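Local coordinates for protein probable porin (Pseudomonas aeruginosa, PDB 4FSP) that probably acts as a porin, a beta-barrel in the outer membrane through which small solutes are thought to pass, at residues Gly53-Tyr58 against Asp72-Leu77; Tyr105-Ala110 against Val144-Leu149; Pro131-Asn136 against Pro294-Thr299. All coordinates share one frame; numbering follows the deposited sequence.

Contact 1 comes first along the chain. It closes the hairpin of strands 47-59 and 67-80 in the barrel wall. Contact 2 opens on the next wall strand, 105-116, and closes at 144-149, where the chain returns from an inward excursion. Contact 1 ends before either of the others begins. Contact 3 opens at 131-136, inside the span of contact 2, and closes only at 294-299, so contacts 2 and 3 cross. Strands 67-80 and 105-116 are neighbours, which joins contacts 1 and 2 directly. F145 of contact 2 packs on I133 and T299 of contact 3. The series thus leads from the wall to two loops inside the barrel.

Contact 1. Residues Gly53-Tyr58 against Asp72-Leu77; sequences GFLFDY and DLLGKL. With C8E ((hydroxyethyloxy)tri(ethyloxy)octane), chain H; C8E ((hydroxyethyloxy)tri(ethyloxy)octane), chain B.
The Y58 ring has the alkyl tail of the chain B detergent over one face, with C1 4.1 Å above the plane at the ring centre. L73 reaches the same ring obliquely, its CB 3.9 Å from CD2 of Y58. The F54 ring meets strand 72-77 by its edge: L77 O lies in the ring plane, 3.8 Å from CD1 of F54. The F54 and L77 side chains run side by side. F56 lies on this face, next to G75. CA of G75 is 3.9 Å from C10 of the chain H detergent.

With CG anti to the backbone N (chi1 167°), the Y58 ring lies beside L73. Its OH bonds to S23.

L55, D57, L74 and K76 occupy the other face. CD2 of L74 touches CD2 of L55 at 4.0 Å and packs beside the D57 carboxylate, which pairs with R59.

Six backbone hydrogen bonds join the strands, two each in the pairs F54-L77, F56-G75 and Y58-L73. The bond from Y58 N to L73 O is 2.9 Å and nearly straight (173°). This is an antiparallel beta hairpin of a porin barrel wall, with an apolar outer face that detergent touches at Y58, F54, G75 and L77.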
loop_
_atom_site.group_PDB
_atom_site.type_symbol
_atom_site.label_atom_id
_atom_site.label_comp_id
_atom_site.label_asym_id
_atom_site.label_seq_id
_atom_site.Cartn_x
_atom_site.Cartn_y
_atom_site.Cartn_z
ATOM N N GLY A 53 -6.695 18.584 -4.032
ATOM C CA GLY A 53 -6.851 18.166 -2.659
ATOM C C GLY A 53 -6.019 19.003 -1.717
ATOM O O GLY A 53 -4.909 19.441 -2.040
ATOM N N PHE A 54 -6.565 19.206 -0.532
ATOM C CA PHE A 54 -5.858 19.870 0.536
ATOM C C PHE A 54 -5.877 18.929 1.712
ATOM O O PHE A 54 -6.922 18.362 2.047
ATOM C CB PHE A 54 -6.597 21.139 0.917
ATOM C CG PHE A 54 -6.756 22.109 -0.211
ATOM C CD1 PHE A 54 -7.775 21.957 -1.141
ATOM C CD2 PHE A 54 -5.901 23.190 -0.327
ATOM C CE1 PHE A 54 -7.932 22.866 -2.183
ATOM C CE2 PHE A 54 -6.048 24.104 -1.368
ATOM C CZ PHE A 54 -7.064 23.939 -2.299
ATOM N N LEU A 55 -4.730 18.773 2.357
ATOM C CA LEU A 55 -4.615 17.815 3.438
ATOM C C LEU A 55 -3.919 18.425 4.634
ATOM O O LEU A 55 -2.717 18.692 4.595
ATOM C CB LEU A 55 -3.842 16.577 2.968
ATOM C CG LEU A 55 -3.788 15.451 4.005
ATOM C CD1 LEU A 55 -4.009 14.110 3.333
ATOM C CD2 LEU A 55 -2.466 15.448 4.750
ATOM N N PHE A 56 -4.678 18.624 5.703
ATOM C CA PHE A 56 -4.131 19.093 6.970
ATOM C C PHE A 56 -3.770 17.892 7.844
ATOM O O PHE A 56 -4.642 17.120 8.261
ATOM C CB PHE A 56 -5.167 19.974 7.666
ATOM C CG PHE A 56 -4.767 20.442 9.039
ATOM C CD1 PHE A 56 -3.849 21.469 9.196
ATOM C CD2 PHE A 56 -5.352 19.888 10.174
ATOM C CE1 PHE A 56 -3.496 21.919 10.470
ATOM C CE2 PHE A 56 -5.010 20.337 11.448
ATOM C CZ PHE A 56 -4.079 21.351 11.594
ATOM N N ASP A 57 -2.480 17.728 8.121
ATOM C CA ASP A 57 -2.015 16.571 8.882
ATOM C C ASP A 57 -1.393 17.037 10.185
ATOM O O ASP A 57 -0.286 17.568 10.196
ATOM C CB ASP A 57 -1.001 15.763 8.067
ATOM C CG ASP A 57 -0.596 14.457 8.743
ATOM O OD1 ASP A 57 -0.802 14.312 9.962
ATOM O OD2 ASP A 57 -0.047 13.569 8.052
ATOM N N TYR A 58 -2.112 16.811 11.280
ATOM C CA TYR A 58 -1.685 17.232 12.609
ATOM C C TYR A 58 -1.323 16.040 13.494
ATOM O O TYR A 58 -2.063 15.058 13.555
ATOM C CB TYR A 58 -2.808 18.021 13.282
ATOM C CG TYR A 58 -2.593 18.231 14.758
ATOM C CD1 TYR A 58 -1.735 19.222 15.216
ATOM C CD2 TYR A 58 -3.253 17.449 15.697
ATOM C CE1 TYR A 58 -1.532 19.432 16.581
ATOM C CE2 TYR A 58 -3.047 17.642 17.070
ATOM C CZ TYR A 58 -2.192 18.638 17.502
ATOM O OH TYR A 58 -1.993 18.846 18.857
ATOM N N ASP A 72 -3.967 12.567 16.851
ATOM C CA ASP A 72 -3.685 12.919 15.458
ATOM C C ASP A 72 -4.975 13.365 14.794
ATOM O O ASP A 72 -6.078 12.886 15.138
ATOM C CB ASP A 72 -3.098 11.741 14.653
ATOM C CG ASP A 72 -1.794 11.233 15.225
ATOM O OD1 ASP A 72 -1.166 11.981 16.008
ATOM O OD2 ASP A 72 -1.385 10.089 14.891
ATOM N N LEU A 73 -4.833 14.272 13.833
ATOM C CA LEU A 73 -5.973 14.786 13.093
ATOM C C LEU A 73 -5.649 14.838 11.612
ATOM O O LEU A 73 -4.590 15.336 11.214
ATOM C CB LEU A 73 -6.330 16.195 13.573
ATOM C CG LEU A 73 -7.095 16.279 14.887
ATOM C CD1 LEU A 73 -7.251 17.729 15.317
ATOM C CD2 LEU A 73 -8.446 15.643 14.674
ATOM N N LEU A 74 -6.566 14.325 10.798
ATOM C CA LEU A 74 -6.453 14.437 9.353
ATOM C C LEU A 74 -7.617 15.254 8.798
ATOM O O LEU A 74 -8.773 14.822 8.841
ATOM C CB LEU A 74 -6.432 13.055 8.703
ATOM C CG LEU A 74 -5.080 12.372 8.461
ATOM C CD1 LEU A 74 -5.269 11.032 7.740
ATOM C CD2 LEU A 74 -4.138 13.273 7.672
ATOM N N GLY A 75 -7.312 16.441 8.290
ATOM C CA GLY A 75 -8.317 17.263 7.644
ATOM C C GLY A 75 -8.128 17.189 6.142
ATOM O O GLY A 75 -7.047 17.499 5.623
ATOM N N LYS A 76 -9.170 16.758 5.439
ATOM C CA LYS A 76 -9.091 16.624 3.991
ATOM C C LYS A 76 -10.163 17.453 3.292
ATOM O O LYS A 76 -11.340 17.417 3.666
ATOM C CB LYS A 76 -9.209 15.152 3.585
ATOM C CG LYS A 76 -8.189 14.261 4.279
ATOM C CD LYS A 76 -8.731 12.868 4.556
ATOM C CE LYS A 76 -8.906 12.080 3.281
ATOM N NZ LYS A 76 -9.218 10.661 3.601
ATOM N N LEU A 77 -9.745 18.206 2.284
ATOM C CA LEU A 77 -10.689 18.871 1.397
ATOM C C LEU A 77 -10.403 18.481 -0.058
ATOM O O LEU A 77 -9.258 18.543 -0.518
ATOM C CB LEU A 77 -10.634 20.390 1.578
ATOM C CG LEU A 77 -11.644 21.189 0.749
ATOM C CD1 LEU A 77 -13.066 20.858 1.181
ATOM C CD2 LEU A 77 -11.384 22.686 0.864
HETATM C C2 C8E H . -19.209 17.251 7.801
HETATM C C3 C8E H . -17.847 17.488 7.168
HETATM C C4 C8E H . -16.780 17.607 8.243
HETATM C C5 C8E H . -15.948 18.868 8.058
HETATM C C6 C8E H . -14.593 18.531 7.446
HETATM C C7 C8E H . -13.652 19.734 7.452
HETATM C C8 C8E H . -12.200 19.307 7.258
HETATM O O9 C8E H . -11.600 20.051 6.218
HETATM C C10 C8E H . -10.293 20.471 6.534
HETATM C C11 C8E H . -9.530 20.760 5.244
HETATM O O12 C8E H . -8.394 21.514 5.596
HETATM C C13 C8E H . -7.466 21.722 4.558
HETATM C C14 C8E H . -6.716 23.006 4.902
HETATM C C1 C8E B . -5.255 21.459 16.063
HETATM C C2 C8E B . -4.632 21.956 17.363
HETATM C C3 C8E B . -3.278 22.614 17.121
HETATM C C4 C8E B . -2.395 22.559 18.363
HETATM C C5 C8E B . -1.648 23.865 18.606
HETATM C C6 C8E B . -0.304 23.644 19.308
HETATM C C7 C8E B . 0.563 24.901 19.258
HETATM C C8 C8E B . 1.795 24.815 20.154
HETATM O O9 C8E B . 2.899 24.261 19.468
HETATM C C10 C8E B . 3.913 25.204 19.206
HETATM C C11 C8E B . 5.274 24.622 19.574
HETATM O O12 C8E B . 5.836 24.011 18.440
HETATM C C13 C8E B . 6.577 24.951 17.695
#

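Contact 2. Residues Tyr105-Ala110 against Val144-Leu149; sequences YARLDA and VFQGAL. With C8E ((hydroxyethyloxy)tri(ethyloxy)octane), chain H.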
loop_
_atom_site.group_PDB
_atom_site.type_symbol
_atom_site.label_atom_id
_atom_site.label_comp_id
_atom_site.label_asym_id
_atom_site.label_seq_id
_atom_site.Cartn_x
_atom_site.Cartn_y
_atom_site.Cartn_z
ATOM N N TYR A 105 -15.524 17.713 -1.437
ATOM C CA TYR A 105 -15.286 16.601 -0.521
ATOM C C TYR A 105 -14.594 17.110 0.744
ATOM O O TYR A 105 -13.552 17.769 0.674
ATOM C CB TYR A 105 -14.420 15.550 -1.216
ATOM C CG TYR A 105 -13.996 14.384 -0.354
ATOM C CD1 TYR A 105 -12.685 14.265 0.088
ATOM C CD2 TYR A 105 -14.900 13.393 0.001
ATOM C CE1 TYR A 105 -12.288 13.198 0.867
ATOM C CE2 TYR A 105 -14.512 12.320 0.781
ATOM C CZ TYR A 105 -13.205 12.227 1.213
ATOM O OH TYR A 105 -12.814 11.161 1.994
ATOM N N ALA A 106 -15.171 16.817 1.904
ATOM C CA ALA A 106 -14.628 17.352 3.152
ATOM C C ALA A 106 -14.684 16.335 4.275
ATOM O O ALA A 106 -15.730 15.742 4.552
ATOM C CB ALA A 106 -15.353 18.626 3.550
ATOM N N ARG A 107 -13.558 16.142 4.941
ATOM C CA ARG A 107 -13.525 15.132 5.974
ATOM C C ARG A 107 -12.518 15.398 7.092
ATOM O O ARG A 107 -11.416 15.908 6.857
ATOM C CB ARG A 107 -13.256 13.775 5.329
ATOM C CG ARG A 107 -13.958 12.652 6.032
ATOM C CD ARG A 107 -14.148 11.461 5.126
ATOM N NE ARG A 107 -14.440 10.287 5.932
ATOM C CZ ARG A 107 -13.500 9.561 6.521
ATOM N NH1 ARG A 107 -12.225 9.886 6.358
ATOM N NH2 ARG A 107 -13.828 8.503 7.251
ATOM N N LEU A 108 -12.897 15.020 8.306
ATOM C CA LEU A 108 -12.019 15.170 9.454
ATOM C C LEU A 108 -11.872 13.826 10.153
ATOM O O LEU A 108 -12.857 13.258 10.617
ATOM C CB LEU A 108 -12.609 16.195 10.424
ATOM C CG LEU A 108 -11.656 17.257 10.974
ATOM C CD1 LEU A 108 -12.306 18.013 12.133
ATOM C CD2 LEU A 108 -10.343 16.625 11.403
ATOM N N ASP A 109 -10.652 13.305 10.226
ATOM C CA ASP A 109 -10.436 12.041 10.942
ATOM C C ASP A 109 -9.533 12.191 12.155
ATOM O O ASP A 109 -8.395 12.653 12.042
ATOM C CB ASP A 109 -9.868 10.974 10.018
ATOM C CG ASP A 109 -10.891 10.465 9.034
ATOM O OD1 ASP A 109 -11.860 9.823 9.476
ATOM O OD2 ASP A 109 -10.727 10.698 7.817
ATOM N N ALA A 110 -10.056 11.787 13.308
ATOM C CA ALA A 110 -9.343 11.893 14.568
ATOM C C ALA A 110 -8.802 10.536 14.977
ATOM O O ALA A 110 -9.417 9.503 14.716
ATOM C CB ALA A 110 -10.261 12.432 15.660
ATOM N N VAL A 144 -9.354 6.042 4.835
ATOM C CA VAL A 144 -9.171 5.948 6.281
ATOM C C VAL A 144 -10.108 4.909 6.868
ATOM O O VAL A 144 -11.309 4.937 6.601
ATOM C CB VAL A 144 -9.401 7.291 6.980
ATOM C CG1 VAL A 144 -9.148 7.147 8.480
ATOM C CG2 VAL A 144 -8.470 8.330 6.396
ATOM N N PHE A 145 -9.547 3.984 7.647
ATOM C CA PHE A 145 -10.319 2.925 8.294
ATOM C C PHE A 145 -10.556 3.302 9.752
ATOM O O PHE A 145 -9.714 3.946 10.377
ATOM C CB PHE A 145 -9.563 1.581 8.217
ATOM C CG PHE A 145 -9.430 1.024 6.806
ATOM C CD1 PHE A 145 -8.493 1.545 5.917
ATOM C CD2 PHE A 145 -10.237 -0.020 6.375
ATOM C CE1 PHE A 145 -8.376 1.044 4.619
ATOM C CE2 PHE A 145 -10.124 -0.535 5.077
ATOM C CZ PHE A 145 -9.199 0.005 4.198
ATOM N N GLN A 146 -11.692 2.905 10.305
ATOM C CA GLN A 146 -11.935 3.133 11.727
ATOM C C GLN A 146 -11.678 1.843 12.477
ATOM O O GLN A 146 -12.036 0.763 12.008
ATOM C CB GLN A 146 -13.371 3.601 12.002
ATOM C CG GLN A 146 -13.771 4.926 11.324
ATOM C CD GLN A 146 -12.943 6.117 11.787
ATOM O OE1 GLN A 146 -12.584 6.218 12.962
ATOM N NE2 GLN A 146 -12.648 7.033 10.863
ATOM N N GLY A 147 -11.046 1.961 13.638
ATOM C CA GLY A 147 -10.883 0.831 14.526
ATOM C C GLY A 147 -9.824 1.105 15.574
ATOM O O GLY A 147 -9.658 2.241 16.025
ATOM N N ALA A 148 -9.122 0.053 15.976
ATOM C CA ALA A 148 -8.096 0.151 17.001
ATOM C C ALA A 148 -6.937 -0.712 16.571
ATOM O O ALA A 148 -7.131 -1.831 16.095
ATOM C CB ALA A 148 -8.625 -0.335 18.336
ATOM N N LEU A 149 -5.729 -0.197 16.730
ATOM C CA LEU A 149 -4.543 -0.949 16.333
ATOM C C LEU A 149 -3.476 -0.842 17.409
ATOM O O LEU A 149 -3.094 0.264 17.810
ATOM C CB LEU A 149 -4.008 -0.412 15.008
ATOM C CG LEU A 149 -2.719 -1.040 14.497
ATOM C CD1 LEU A 149 -2.905 -2.534 14.245
ATOM C CD2 LEU A 149 -2.239 -0.319 13.236
HETATM C C2 C8E H . -19.209 17.251 7.801
HETATM C C3 C8E H . -17.847 17.488 7.168
HETATM C C4 C8E H . -16.780 17.607 8.243
HETATM C C5 C8E H . -15.948 18.868 8.058
HETATM C C6 C8E H . -14.593 18.531 7.446
HETATM C C7 C8E H . -13.652 19.734 7.452
HETATM C C8 C8E H . -12.200 19.307 7.258
HETATM O O9 C8E H . -11.600 20.051 6.218
HETATM C C10 C8E H . -10.293 20.471 6.534
HETATM C C11 C8E H . -9.530 20.760 5.244
HETATM O O12 C8E H . -8.394 21.514 5.596
HETATM C C13 C8E H . -7.466 21.722 4.558
HETATM C C14 C8E H . -6.716 23.006 4.902
HETATM O O HOH W 1 -13.165 5.855 8.066
#
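The backbones at D109 and V144 stay 7.8 Å apart between their CA atoms, and no backbone hydrogen bond joins the two segments. Strand 105-110 is part of the barrel wall. Segment 144-149 follows an infolded loop of the OprD-type barrel. Its residues 145-146 already pair with strand 158-168, and the chain turns a corner at G147. Side chains from both segments make the contact.

V144 and D109 approach from opposite directions. The valine has CG1 anti to its backbone N, and this methyl lies 3.8 Å from CG of D109. The backbone N of V144 is held by S169.

Q146 crosses the D109 side chain obliquely. Its chain bends at chi2 (-62°), which brings the amide back toward the wall. NE2 of Q146 gives a weak hydrogen bond to OD1 of D109, 3.2 Å long and bent to 121°. The amide and carboxylate planes are 29° apart.

R107 lies beside D109 on the same side of the strand. The model sets the two groups too close, so their pairing is doubtful in detail. The guanidinium presents its edge to V144.

One water joins the Q146 amide, V144 O and, weakly, R107. It donates to V144 O at 2.5 Å and accepts from NE2 of Q146 at 3.1 Å. The weak bond comes to it from NH2 of R107.

The other side of the strand meets the chain H detergent. CB of A106 touches its C6 at 4.0 Å, and the carbonyl O of R107 lies 3.5 Å from its C8.

Contact 3. Residues Pro131-Asn136 against Pro294-Thr299; sequences PTIQPN and PYLEGT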
loop_
_atom_site.group_PDB
_atom_site.type_symbol
_atom_site.label_atom_id
_atom_site.label_comp_id
_atom_site.label_asym_id
_atom_site.label_seq_id
_atom_site.Cartn_x
_atom_site.Cartn_y
_atom_site.Cartn_z
ATOM N N PRO A 131 0.727 -6.429 5.367
ATOM C CA PRO A 131 0.631 -7.354 4.230
ATOM C C PRO A 131 -0.811 -7.709 3.883
ATOM O O PRO A 131 -1.103 -8.120 2.757
ATOM C CB PRO A 131 1.378 -8.610 4.738
ATOM C CG PRO A 131 2.388 -8.069 5.715
ATOM C CD PRO A 131 1.656 -6.919 6.406
ATOM N N THR A 132 -1.709 -7.546 4.849
ATOM C CA THR A 132 -3.113 -7.895 4.661
ATOM C C THR A 132 -3.968 -6.675 4.388
ATOM O O THR A 132 -5.166 -6.802 4.116
ATOM C CB THR A 132 -3.686 -8.548 5.926
ATOM O OG1 THR A 132 -3.498 -7.656 7.032
ATOM C CG2 THR A 132 -2.971 -9.862 6.220
ATOM N N ILE A 133 -3.365 -5.494 4.509
ATOM C CA ILE A 133 -4.078 -4.255 4.234
ATOM C C ILE A 133 -3.104 -3.096 4.025
ATOM O O ILE A 133 -2.446 -2.650 4.968
ATOM C CB ILE A 133 -5.130 -3.955 5.322
ATOM C CG1 ILE A 133 -5.589 -2.493 5.235
ATOM C CG2 ILE A 133 -4.587 -4.315 6.712
ATOM C CD1 ILE A 133 -6.754 -2.170 6.149
ATOM N N GLN A 134 -2.998 -2.663 2.766
ATOM C CA GLN A 134 -2.084 -1.608 2.307
ATOM C C GLN A 134 -2.888 -0.479 1.652
ATOM O O GLN A 134 -3.776 -0.752 0.852
ATOM C CB GLN A 134 -1.133 -2.172 1.236
ATOM C CG GLN A 134 -0.090 -3.126 1.749
ATOM C CD GLN A 134 1.221 -2.438 2.011
ATOM O OE1 GLN A 134 1.731 -2.422 3.143
ATOM N NE2 GLN A 134 1.789 -1.863 0.958
ATOM N N PRO A 135 -2.542 0.789 1.942
ATOM C CA PRO A 135 -3.291 1.914 1.362
ATOM C C PRO A 135 -3.219 1.938 -0.160
ATOM O O PRO A 135 -2.267 1.408 -0.749
ATOM C CB PRO A 135 -2.571 3.147 1.918
ATOM C CG PRO A 135 -1.195 2.662 2.275
ATOM C CD PRO A 135 -1.346 1.230 2.682
ATOM N N ASN A 136 -4.230 2.524 -0.792
ATOM C CA ASN A 136 -4.135 2.850 -2.215
ATOM C C ASN A 136 -3.513 4.244 -2.329
ATOM O O ASN A 136 -4.069 5.215 -1.822
ATOM C CB ASN A 136 -5.515 2.801 -2.884
ATOM C CG ASN A 136 -5.435 2.907 -4.411
ATOM O OD1 ASN A 136 -4.491 3.483 -4.960
ATOM N ND2 ASN A 136 -6.432 2.357 -5.099
ATOM N N PRO A 294 -7.484 -12.435 -2.695
ATOM C CA PRO A 294 -8.439 -11.499 -2.100
ATOM C C PRO A 294 -7.749 -10.410 -1.300
ATOM O O PRO A 294 -6.670 -10.617 -0.706
ATOM C CB PRO A 294 -9.239 -12.383 -1.144
ATOM C CG PRO A 294 -8.233 -13.391 -0.670
ATOM C CD PRO A 294 -7.253 -13.610 -1.835
ATOM N N TYR A 295 -8.392 -9.248 -1.296
ATOM C CA TYR A 295 -7.984 -8.088 -0.506
ATOM C C TYR A 295 -9.145 -7.101 -0.424
ATOM O O TYR A 295 -10.128 -7.249 -1.146
ATOM C CB TYR A 295 -6.720 -7.439 -1.076
ATOM C CG TYR A 295 -6.732 -7.033 -2.557
ATOM C CD1 TYR A 295 -6.670 -7.984 -3.578
ATOM C CD2 TYR A 295 -6.710 -5.691 -2.921
ATOM C CE1 TYR A 295 -6.632 -7.602 -4.912
ATOM C CE2 TYR A 295 -6.673 -5.305 -4.246
ATOM C CZ TYR A 295 -6.625 -6.260 -5.235
ATOM O OH TYR A 295 -6.587 -5.864 -6.552
ATOM N N LEU A 296 -9.054 -6.116 0.463
ATOM C CA LEU A 296 -10.214 -5.256 0.731
ATOM C C LEU A 296 -10.368 -4.148 -0.310
ATOM O O LEU A 296 -9.373 -3.641 -0.847
ATOM C CB LEU A 296 -10.114 -4.624 2.121
ATOM C CG LEU A 296 -9.950 -5.596 3.291
ATOM C CD1 LEU A 296 -9.629 -4.854 4.588
ATOM C CD2 LEU A 296 -11.198 -6.444 3.436
ATOM N N GLU A 297 -11.616 -3.778 -0.593
ATOM C CA GLU A 297 -11.897 -2.537 -1.310
ATOM C C GLU A 297 -11.173 -1.368 -0.639
ATOM O O GLU A 297 -11.113 -1.282 0.601
ATOM C CB GLU A 297 -13.400 -2.240 -1.306
ATOM C CG GLU A 297 -14.245 -3.229 -2.083
ATOM C CD GLU A 297 -15.676 -2.747 -2.251
ATOM O OE1 GLU A 297 -16.004 -1.652 -1.739
ATOM O OE2 GLU A 297 -16.479 -3.456 -2.898
ATOM N N GLY A 298 -10.630 -0.467 -1.452
ATOM C CA GLY A 298 -9.925 0.696 -0.934
ATOM C C GLY A 298 -8.441 0.483 -0.687
ATOM O O GLY A 298 -7.739 1.423 -0.298
ATOM N N THR A 299 -7.961 -0.740 -0.912
ATOM C CA THR A 299 -6.563 -1.080 -0.642
ATOM C C THR A 299 -5.856 -1.520 -1.917
ATOM O O THR A 299 -6.508 -1.942 -2.860
ATOM C CB THR A 299 -6.448 -2.235 0.408
ATOM O OG1 THR A 299 -6.781 -3.493 -0.204
ATOM C CG2 THR A 299 -7.365 -1.977 1.614
HETATM O O HOH W 2 -6.621 -5.547 1.815
HETATM O O HOH W 3 -4.252 -4.955 0.999
HETATM O O HOH W 4 -6.373 3.394 0.691
#
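T299 packs against the carbonyl of Q134, which points at it, with Q134 O 3.1 Å from CB of T299. CG2 of T299 is 4.1 Å from CG1 of I133, and the two side chains cross at about a right angle. I133 also touches L296, where the two CD1 atoms are 4.2 Å apart. F145 packs on both I133 and T299, so the apolar patch continues beyond the two segments.

The hydroxyl of T299 sits between its own backbone N and carbonyl carbon (chi1 75°). From there it turns back to L296. OG1 donates to a lone pair of L296 O at 2.7 Å. T299 N bonds to the same oxygen and closes a type II beta turn from L296 to T299; the hydroxyl adds a second grip. G298 holds the third position with a positive phi of 89°.

Both segments lie in loops inside the barrel, close to the centre of the chain. Infolded loops of this kind narrow the channel in OprD-family porins.

No direct hydrogen bond crosses between the two segments. Three waters bridge them. One donates to both T132 O and OG1 of T299 and accepts from L296 N. A second accepts from Q134 N and donates to OG1 of T299, so this hydroxyl takes part in three bonds. The third accepts from N136 N at 2.7 Å and donates to G298 O at 2.6 Å. CB of N136 packs against that carbonyl, 3.7 Å from G298 O, while its OD1 bonds to G138. Q134 shares a backbone hydrogen bond with D300, just past the turn.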